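Local structure of alpha-amylase (Eisenia fetida, 6M4K) at residues G123-D137 and R169-E182. The protein probably catalyses the endohydrolysis of alpha-1,4-glucosidic linkages in starch-like polysaccharides, with calcium and chloride as cofactors. Sequence-based numbering, arbitrary orientation. Where two conformers were deposited one is given.
Sequences GDSLQYPGVPYGPND and RDLDGSANYVRDVE. With CA (calcium ion), chain B; SO4 (sulfate ion), chain H.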
ATOM      1  N   GLY A 123     -11.475  12.535 -24.654  1.00 17.26           N
ATOM      2  CA  GLY A 123     -11.716  13.432 -23.545  1.00 17.86           C
ATOM      3  C   GLY A 123     -12.195  14.801 -23.956  1.00 18.74           C
ATOM      4  O   GLY A 123     -12.613  15.578 -23.093  1.00 21.22           O
ATOM      5  N   ASP A 124     -12.128  15.122 -25.251  1.00 17.38           N
ATOM      6  CA  ASP A 124     -12.632  16.406 -25.722  1.00 20.03           C
ATOM      7  C   ASP A 124     -14.134  16.360 -25.972  1.00 16.29           C
ATOM      8  O   ASP A 124     -14.844  17.336 -25.698  1.00 19.61           O
ATOM      9  CB  ASP A 124     -11.893  16.826 -26.993  1.00 19.39           C
ATOM     10  CG  ASP A 124     -10.389  16.944 -26.789  1.00 24.57           C
ATOM     11  OD1 ASP A 124      -9.946  17.159 -25.643  1.00 26.10           O
ATOM     12  OD2 ASP A 124      -9.642  16.847 -27.784  1.00 30.25           O
ATOM     13  N   SER A 125     -14.639  15.249 -26.500  1.00 16.56           N
ATOM     14  CA  SER A 125     -16.070  15.079 -26.700  1.00 17.25           C
ATOM     15  C   SER A 125     -16.719  14.265 -25.592  1.00 16.25           C
ATOM     16  O   SER A 125     -17.944  14.114 -25.596  1.00 16.37           O
ATOM     17  CB  SER A 125     -16.356  14.434 -28.060  1.00 18.06           C
ATOM     18  OG  SER A 125     -15.772  13.145 -28.124  1.00 17.99           O
ATOM     19  N   LEU A 126     -15.922  13.755 -24.634  1.00 16.31           N
ATOM     20  CA  LEU A 126     -16.430  12.934 -23.530  0.50 15.37           C
ATOM     21  C   LEU A 126     -17.121  11.671 -24.037  1.00 17.29           C
ATOM     22  O   LEU A 126     -18.159  11.261 -23.515  1.00 19.02           O
ATOM     23  CB  LEU A 126     -17.344  13.726 -22.591  0.50 16.60           C
ATOM     24  CG  LEU A 126     -16.750  14.443 -21.383  0.50 22.40           C
ATOM     25  CD1 LEU A 126     -15.457  15.132 -21.742  0.50 24.47           C
ATOM     26  CD2 LEU A 126     -17.747  15.446 -20.837  0.50 17.79           C
ATOM     27  N   GLN A 127     -16.546  11.046 -25.059  1.00 15.45           N
ATOM     28  CA  GLN A 127     -17.107   9.836 -25.649  1.00 15.39           C
ATOM     29  C   GLN A 127     -16.222   8.642 -25.318  1.00 15.97           C
ATOM     30  O   GLN A 127     -15.033   8.620 -25.675  1.00 15.59           O
ATOM     31  CB  GLN A 127     -17.288  10.001 -27.160  1.00 16.79           C
ATOM     32  CG  GLN A 127     -18.288  11.116 -27.480  1.00 17.02           C
ATOM     33  CD  GLN A 127     -18.638  11.191 -28.952  1.00 20.18           C
ATOM     34  OE1 GLN A 127     -18.219  10.351 -29.754  1.00 17.83           O
ATOM     35  NE2 GLN A 127     -19.417  12.202 -29.319  1.00 18.85           N
ATOM     36  N   TYR A 128     -16.807   7.653 -24.631  1.00 15.04           N
ATOM     37  CA  TYR A 128     -16.115   6.426 -24.233  1.00 16.24           C
ATOM     38  C   TYR A 128     -17.000   5.276 -24.677  1.00 15.83           C
ATOM     39  O   TYR A 128     -17.750   4.706 -23.874  1.00 15.66           O
ATOM     40  CB  TYR A 128     -15.842   6.416 -22.727  1.00 14.75           C
ATOM     41  CG  TYR A 128     -14.961   7.564 -22.323  1.00 14.26           C
ATOM     42  CD1 TYR A 128     -15.503   8.814 -22.043  1.00 14.24           C
ATOM     43  CD2 TYR A 128     -13.577   7.417 -22.265  1.00 14.80           C
ATOM     44  CE1 TYR A 128     -14.711   9.878 -21.704  1.00 15.87           C
ATOM     45  CE2 TYR A 128     -12.769   8.480 -21.920  1.00 14.91           C
ATOM     46  CZ  TYR A 128     -13.340   9.713 -21.647  1.00 13.92           C
ATOM     47  OH  TYR A 128     -12.554  10.783 -21.282  1.00 15.39           O
ATOM     48  N   PRO A 129     -16.959   4.925 -25.968  0.50 15.55           N
ATOM     49  CA  PRO A 129     -17.917   3.945 -26.502  0.50 15.48           C
ATOM     50  C   PRO A 129     -17.754   2.541 -25.950  0.50 15.81           C
ATOM     51  O   PRO A 129     -18.671   1.728 -26.116  0.50 17.73           O
ATOM     52  CB  PRO A 129     -17.655   3.981 -28.014  0.50 17.38           C
ATOM     53  CG  PRO A 129     -17.031   5.319 -28.260  0.50 15.79           C
ATOM     54  CD  PRO A 129     -16.195   5.589 -27.039  0.50 16.86           C
ATOM     55  N   GLY A 130     -16.635   2.226 -25.297  1.00 15.32           N
ATOM     56  CA  GLY A 130     -16.472   0.908 -24.711  1.00 16.61           C
ATOM     57  C   GLY A 130     -17.235   0.690 -23.426  1.00 15.62           C
ATOM     58  O   GLY A 130     -17.311  -0.453 -22.962  1.00 16.91           O
ATOM     59  N   VAL A 131     -17.811   1.746 -22.858  1.00 14.89           N
ATOM     60  CA  VAL A 131     -18.557   1.635 -21.605  1.00 15.49           C
ATOM     61  C   VAL A 131     -20.048   1.296 -21.821  1.00 17.35           C
ATOM     62  O   VAL A 131     -20.489   0.235 -21.383  1.00 19.02           O
ATOM     63  CB  VAL A 131     -18.293   2.835 -20.665  1.00 15.92           C
ATOM     64  CG1 VAL A 131     -19.175   2.753 -19.442  1.00 16.42           C
ATOM     65  CG2 VAL A 131     -16.819   2.901 -20.276  1.00 17.08           C
ATOM     66  N   PRO A 132     -20.827   2.165 -22.507  1.00 17.26           N
ATOM     67  CA  PRO A 132     -20.538   3.497 -23.049  1.00 16.66           C
ATOM     68  C   PRO A 132     -20.835   4.629 -22.051  1.00 15.43           C
ATOM     69  O   PRO A 132     -21.788   4.538 -21.253  1.00 16.91           O
ATOM     70  CB  PRO A 132     -21.497   3.589 -24.240  1.00 18.02           C
ATOM     71  CG  PRO A 132     -22.707   2.846 -23.766  1.00 19.71           C
ATOM     72  CD  PRO A 132     -22.175   1.704 -22.911  1.00 17.72           C
ATOM     73  N   TYR A 133     -20.026   5.687 -22.115  1.00 15.70           N
ATOM     74  CA  TYR A 133     -20.299   6.952 -21.448  1.00 15.18           C
ATOM     75  C   TYR A 133     -20.291   8.065 -22.486  1.00 15.80           C
ATOM     76  O   TYR A 133     -19.521   8.013 -23.453  1.00 15.31           O
ATOM     77  CB  TYR A 133     -19.190   7.318 -20.462  1.00 14.70           C
ATOM     78  CG  TYR A 133     -19.110   6.576 -19.135  1.00 13.79           C
ATOM     79  CD1 TYR A 133     -20.243   6.310 -18.375  1.00 15.53           C
ATOM     80  CD2 TYR A 133     -17.866   6.211 -18.619  1.00 16.40           C
ATOM     81  CE1 TYR A 133     -20.141   5.666 -17.136  1.00 14.81           C
ATOM     82  CE2 TYR A 133     -17.749   5.575 -17.388  1.00 14.90           C
ATOM     83  CZ  TYR A 133     -18.892   5.312 -16.657  1.00 15.15           C
ATOM     84  OH  TYR A 133     -18.791   4.691 -15.431  1.00 15.16           O
ATOM     85  N   GLY A 134     -21.120   9.088 -22.248  1.00 15.69           N
ATOM     86  CA  GLY A 134     -21.099  10.326 -22.998  1.00 16.09           C
ATOM     87  C   GLY A 134     -21.131  11.512 -22.053  1.00 16.50           C
ATOM     88  O   GLY A 134     -21.042  11.343 -20.835  1.00 15.81           O
ATOM     89  N   PRO A 135     -21.274  12.731 -22.589  1.00 15.40           N
ATOM     90  CA  PRO A 135     -21.227  13.939 -21.746  1.00 16.31           C
ATOM     91  C   PRO A 135     -22.190  13.956 -20.575  1.00 16.62           C
ATOM     92  O   PRO A 135     -21.847  14.535 -19.536  1.00 18.79           O
ATOM     93  CB  PRO A 135     -21.536  15.066 -22.745  1.00 17.31           C
ATOM     94  CG  PRO A 135     -20.975  14.554 -24.025  1.00 16.52           C
ATOM     95  CD  PRO A 135     -21.260  13.065 -24.025  1.00 18.88           C
ATOM     96  N   ASN A 136     -23.378  13.348 -20.699  1.00 17.17           N
ATOM     97  CA  ASN A 136     -24.343  13.374 -19.602  1.00 18.44           C
ATOM     98  C   ASN A 136     -23.852  12.604 -18.389  1.00 15.73           C
ATOM     99  O   ASN A 136     -24.417  12.751 -17.300  1.00 18.44           O
ATOM    100  CB  ASN A 136     -25.688  12.782 -20.036  1.00 18.70           C
ATOM    101  CG  ASN A 136     -26.378  13.612 -21.091  1.00 24.01           C
ATOM    102  OD1 ASN A 136     -26.222  14.826 -21.133  1.00 22.62           O
ATOM    103  ND2 ASN A 136     -27.136  12.954 -21.962  1.00 26.89           N
ATOM    104  N   ASP A 137     -22.825  11.781 -18.557  1.00 17.40           N
ATOM    105  CA  ASP A 137     -22.298  10.965 -17.477  1.00 16.11           C
ATOM    106  C   ASP A 137     -21.179  11.642 -16.708  1.00 16.36           C
ATOM    107  O   ASP A 137     -20.636  11.033 -15.779  1.00 16.76           O
ATOM    108  CB  ASP A 137     -21.832   9.626 -18.048  1.00 16.29           C
ATOM    109  CG  ASP A 137     -22.955   8.898 -18.744  1.00 16.80           C
ATOM    110  OD1 ASP A 137     -24.038   8.786 -18.122  1.00 20.07           O
ATOM    111  OD2 ASP A 137     -22.776   8.470 -19.898  1.00 17.72           O
ATOM    112  N   ARG A 169     -11.290  13.828 -16.760  1.00 16.47           N
ATOM    113  CA  ARG A 169     -12.719  14.066 -16.930  1.00 15.49           C
ATOM    114  C   ARG A 169     -13.497  13.365 -15.821  1.00 14.90           C
ATOM    115  O   ARG A 169     -13.368  12.155 -15.612  1.00 15.03           O
ATOM    116  CB  ARG A 169     -13.172  13.612 -18.320  1.00 15.85           C
ATOM    117  CG  ARG A 169     -12.401  14.247 -19.512  1.00 19.64           C
ATOM    118  CD  ARG A 169     -12.032  15.706 -19.310  1.00 20.36           C
ATOM    119  NE  ARG A 169     -11.738  16.408 -20.567  1.00 18.80           N
ATOM    120  CZ  ARG A 169     -10.766  17.299 -20.720  1.00 19.52           C
ATOM    121  NH1 ARG A 169      -9.940  17.596 -19.723  1.00 20.19           N
ATOM    122  NH2 ARG A 169     -10.611  17.905 -21.892  1.00 19.57           N
ATOM    123  N   ASP A 170     -14.310  14.133 -15.112  1.00 15.37           N
ATOM    124  CA  ASP A 170     -14.805  13.735 -13.801  1.00 15.58           C
ATOM    125  C   ASP A 170     -16.193  13.122 -13.928  1.00 16.92           C
ATOM    126  O   ASP A 170     -17.136  13.801 -14.348  1.00 16.97           O
ATOM    127  CB  ASP A 170     -14.839  14.952 -12.885  1.00 16.07           C
ATOM    128  CG  ASP A 170     -14.930  14.565 -11.433  1.00 15.11           C
ATOM    129  OD1 ASP A 170     -13.939  13.993 -10.918  1.00 16.22           O
ATOM    130  OD2 ASP A 170     -15.969  14.820 -10.785  1.00 16.51           O
ATOM    131  N   LEU A 171     -16.329  11.854 -13.551  1.00 14.77           N
ATOM    132  CA  LEU A 171     -17.611  11.172 -13.693  1.00 15.28           C
ATOM    133  C   LEU A 171     -18.641  11.702 -12.702  1.00 17.03           C
ATOM    134  O   LEU A 171     -18.319  12.098 -11.581  1.00 17.32           O
ATOM    135  CB  LEU A 171     -17.441   9.663 -13.519  1.00 15.12           C
ATOM    136  CG  LEU A 171     -16.831   8.966 -14.737  1.00 15.12           C
ATOM    137  CD1 LEU A 171     -16.313   7.573 -14.359  1.00 16.70           C
ATOM    138  CD2 LEU A 171     -17.838   8.901 -15.888  1.00 15.49           C
ATOM    139  N   ASP A 172     -19.905  11.696 -13.127  1.00 16.75           N
ATOM    140  CA  ASP A 172     -21.008  12.092 -12.250  1.00 17.27           C
ATOM    141  C   ASP A 172     -21.436  10.875 -11.438  1.00 17.47           C
ATOM    142  O   ASP A 172     -22.318  10.110 -11.828  1.00 16.88           O
ATOM    143  CB  ASP A 172     -22.161  12.683 -13.054  1.00 19.08           C
ATOM    144  CG  ASP A 172     -23.312  13.117 -12.175  1.00 24.38           C
ATOM    145  OD1 ASP A 172     -23.143  13.115 -10.938  1.00 20.39           O
ATOM    146  OD2 ASP A 172     -24.377  13.479 -12.722  1.00 25.53           O
ATOM    147  N   GLY A 173     -20.804  10.703 -10.275  1.00 18.20           N
ATOM    148  CA  GLY A 173     -21.115   9.582  -9.413  1.00 17.25           C
ATOM    149  C   GLY A 173     -22.493   9.622  -8.784  1.00 17.31           C
ATOM    150  O   GLY A 173     -22.884   8.638  -8.145  1.00 18.43           O
ATOM    151  N   SER A 174     -23.226  10.730  -8.944  1.00 18.82           N
ATOM    152  CA  SER A 174     -24.604  10.786  -8.464  1.00 19.99           C
ATOM    153  C   SER A 174     -25.589  10.173  -9.450  1.00 20.31           C
ATOM    154  O   SER A 174     -26.745   9.928  -9.081  1.00 22.24           O
ATOM    155  CB  SER A 174     -25.009  12.235  -8.176  1.00 21.70           C
ATOM    156  OG  SER A 174     -25.316  12.929  -9.370  1.00 25.09           O
ATOM    157  N   ALA A 175     -25.160   9.918 -10.683  1.00 19.04           N
ATOM    158  CA  ALA A 175     -26.051   9.410 -11.718  1.00 21.90           C
ATOM    159  C   ALA A 175     -26.284   7.914 -11.547  1.00 20.80           C
ATOM    160  O   ALA A 175     -25.336   7.142 -11.355  1.00 18.89           O
ATOM    161  CB  ALA A 175     -25.460   9.686 -13.098  1.00 19.74           C
ATOM    162  N   ASN A 176     -27.553   7.503 -11.635  1.00 20.35           N
ATOM    163  CA  ASN A 176     -27.882   6.089 -11.503  0.50 20.59           C
ATOM    164  C   ASN A 176     -27.118   5.245 -12.516  1.00 17.30           C
ATOM    165  O   ASN A 176     -26.667   4.140 -12.198  1.00 19.26           O
ATOM    166  CB  ASN A 176     -29.389   5.877 -11.665  0.50 23.38           C
ATOM    167  CG  ASN A 176     -30.172   6.308 -10.442  0.50 27.25           C
ATOM    168  OD1 ASN A 176     -29.601   6.561  -9.381  0.50 29.86           O
ATOM    169  ND2 ASN A 176     -31.490   6.379 -10.580  0.50 31.14           N
ATOM    170  N   TYR A 177     -26.971   5.743 -13.744  1.00 17.55           N
ATOM    171  CA  TYR A 177     -26.292   4.962 -14.768  1.00 16.03           C
ATOM    172  C   TYR A 177     -24.821   4.746 -14.426  1.00 16.51           C
ATOM    173  O   TYR A 177     -24.309   3.630 -14.560  1.00 17.77           O
ATOM    174  CB  TYR A 177     -26.440   5.651 -16.120  1.00 19.47           C
ATOM    175  CG  TYR A 177     -25.709   4.938 -17.219  1.00 17.16           C
ATOM    176  CD1 TYR A 177     -26.215   3.774 -17.767  1.00 21.00           C
ATOM    177  CD2 TYR A 177     -24.501   5.420 -17.702  1.00 18.44           C
ATOM    178  CE1 TYR A 177     -25.548   3.113 -18.771  1.00 20.77           C
ATOM    179  CE2 TYR A 177     -23.824   4.763 -18.699  1.00 18.03           C
ATOM    180  CZ  TYR A 177     -24.353   3.611 -19.234  1.00 17.29           C
ATOM    181  OH  TYR A 177     -23.688   2.948 -20.243  1.00 20.61           O
ATOM    182  N   VAL A 178     -24.132   5.796 -13.977  1.00 16.04           N
ATOM    183  CA  VAL A 178     -22.725   5.659 -13.600  1.00 16.68           C
ATOM    184  C   VAL A 178     -22.580   4.678 -12.445  1.00 15.30           C
ATOM    185  O   VAL A 178     -21.711   3.796 -12.461  1.00 16.11           O
ATOM    186  CB  VAL A 178     -22.115   7.037 -13.288  1.00 15.75           C
ATOM    187  CG1 VAL A 178     -20.714   6.882 -12.706  1.00 18.42           C
ATOM    188  CG2 VAL A 178     -22.070   7.893 -14.556  1.00 18.42           C
ATOM    189  N   ARG A 179     -23.454   4.789 -11.444  1.00 16.32           N
ATOM    190  CA  ARG A 179     -23.407   3.866 -10.311  1.00 15.75           C
ATOM    191  C   ARG A 179     -23.613   2.428 -10.759  1.00 16.52           C
ATOM    192  O   ARG A 179     -22.924   1.516 -10.281  1.00 16.77           O
ATOM    193  CB  ARG A 179     -24.462   4.250  -9.274  1.00 16.98           C
ATOM    194  CG  ARG A 179     -24.234   5.610  -8.677  1.00 15.99           C
ATOM    195  CD  ARG A 179     -25.440   6.082  -7.880  1.00 18.26           C
ATOM    196  NE  ARG A 179     -25.134   7.271  -7.095  1.00 16.88           N
ATOM    197  CZ  ARG A 179     -25.965   7.799  -6.202  1.00 19.35           C
ATOM    198  NH1 ARG A 179     -27.151   7.236  -5.995  1.00 21.64           N
ATOM    199  NH2 ARG A 179     -25.608   8.874  -5.516  1.00 18.34           N
ATOM    200  N   ASP A 180     -24.561   2.205 -11.677  1.00 15.84           N
ATOM    201  CA  ASP A 180     -24.830   0.857 -12.163  1.00 17.60           C
ATOM    202  C   ASP A 180     -23.642   0.307 -12.943  1.00 17.05           C
ATOM    203  O   ASP A 180     -23.278  -0.865 -12.792  1.00 16.79           O
ATOM    204  CB  ASP A 180     -26.068   0.863 -13.065  1.00 17.53           C
ATOM    205  CG  ASP A 180     -27.368   1.020 -12.294  1.00 23.10           C
ATOM    206  OD1 ASP A 180     -27.375   0.879 -11.053  1.00 21.58           O
ATOM    207  OD2 ASP A 180     -28.400   1.269 -12.954  1.00 22.81           O
ATOM    208  N   VAL A 181     -23.057   1.133 -13.812  1.00 16.99           N
ATOM    209  CA  VAL A 181     -21.936   0.697 -14.641  1.00 16.25           C
ATOM    210  C   VAL A 181     -20.728   0.351 -13.780  1.00 15.62           C
ATOM    211  O   VAL A 181     -20.062  -0.674 -13.994  1.00 16.44           O
ATOM    212  CB  VAL A 181     -21.603   1.786 -15.674  1.00 19.31           C
ATOM    213  CG1 VAL A 181     -20.218   1.577 -16.240  1.00 20.80           C
ATOM    214  CG2 VAL A 181     -22.649   1.785 -16.789  1.00 19.99           C
ATOM    215  N   GLU A 182     -20.420   1.200 -12.803  1.00 15.96           N
ATOM    216  CA  GLU A 182     -19.245   0.957 -11.976  1.00 16.29           C
ATOM    217  C   GLU A 182     -19.451  -0.250 -11.070  1.00 14.70           C
ATOM    218  O   GLU A 182     -18.526  -1.049 -10.872  1.00 16.23           O
ATOM    219  CB  GLU A 182     -18.873   2.226 -11.213  1.00 15.73           C
ATOM    220  CG  GLU A 182     -18.402   3.314 -12.183  1.00 16.05           C
ATOM    221  CD  GLU A 182     -17.806   4.525 -11.523  1.00 17.12           C
ATOM    222  OE1 GLU A 182     -18.271   4.894 -10.434  1.00 18.28           O
ATOM    223  OE2 GLU A 182     -16.868   5.114 -12.123  1.00 16.17           O
TER
HETATM  224 CA    CA B 601     -15.098  13.637  -8.729  1.00 15.06          CA
HETATM  225  S   SO4 H 607     -28.582   9.384  -3.343  0.50 27.51           S
HETATM  226  O1  SO4 H 607     -29.696  10.205  -2.877  0.50 34.77           O
HETATM  227  O2  SO4 H 607     -27.835   8.878  -2.196  0.50 37.15           O
HETATM  228  O3  SO4 H 607     -27.705  10.194  -4.180  0.50 34.38           O
HETATM  229  O4  SO4 H 607     -29.097   8.260  -4.124  0.50 29.48           O
HETATM  230  O   HOH W   1     -16.186  11.793 -10.006  1.00 16.40           O
HETATM  231  O   HOH W   2     -13.248  15.410  -8.534  1.00 16.51           O
HETATM  232  O   HOH W   3     -17.441  13.341  -7.863  1.00 16.92           O
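In this GH13 amylase the 123-137 loop of domain B packs on the returning chain and on the start of helix 176-192, where the chain re-enters the barrel domain. Leu171 CD2 lies over one face of the Tyr133 ring, 3.8 Å from its centroid and 15° off the normal, a CH-pi contact. Val131 CG1 covers the opposite face and also meets Val181 CG1 at 3.6 Å. Tyr133 OH touches both Val181 CG1 and Glu182 CG and hydrogen-bonds Tyr72 OH. With an alanine in place of Tyr133, the space between Val131 and Leu171 would probably be left unfilled and Tyr72 OH would lose this partner.

With CG anti to the backbone N (chi1 177°), Tyr177 reaches out from the helix, and its OH donates to Pro132 O (2.7 Å) in the carbonyl plane. Asp172 N meets Asp137 O at 2.8 Å, nearly straight at 173°. Arg169, its chain bent at chi2, donates from NE to Gly123 O (2.8 Å), with a weaker bond from NH2; Asp124 OD1, which accepts from Gly111 N, makes a long salt bridge to Arg169 NH2 (3.9 Å).

Asp170 turns away and chelates calcium through OD1 and OD2, each 2.5 Å from the ion, while Leu171 O accepts from a calcium-bound water. Asn105 OD1, the Arg161 and His204 carbonyl oxygens and three waters complete the site, characteristic of the domain A/B interface in alpha-amylases.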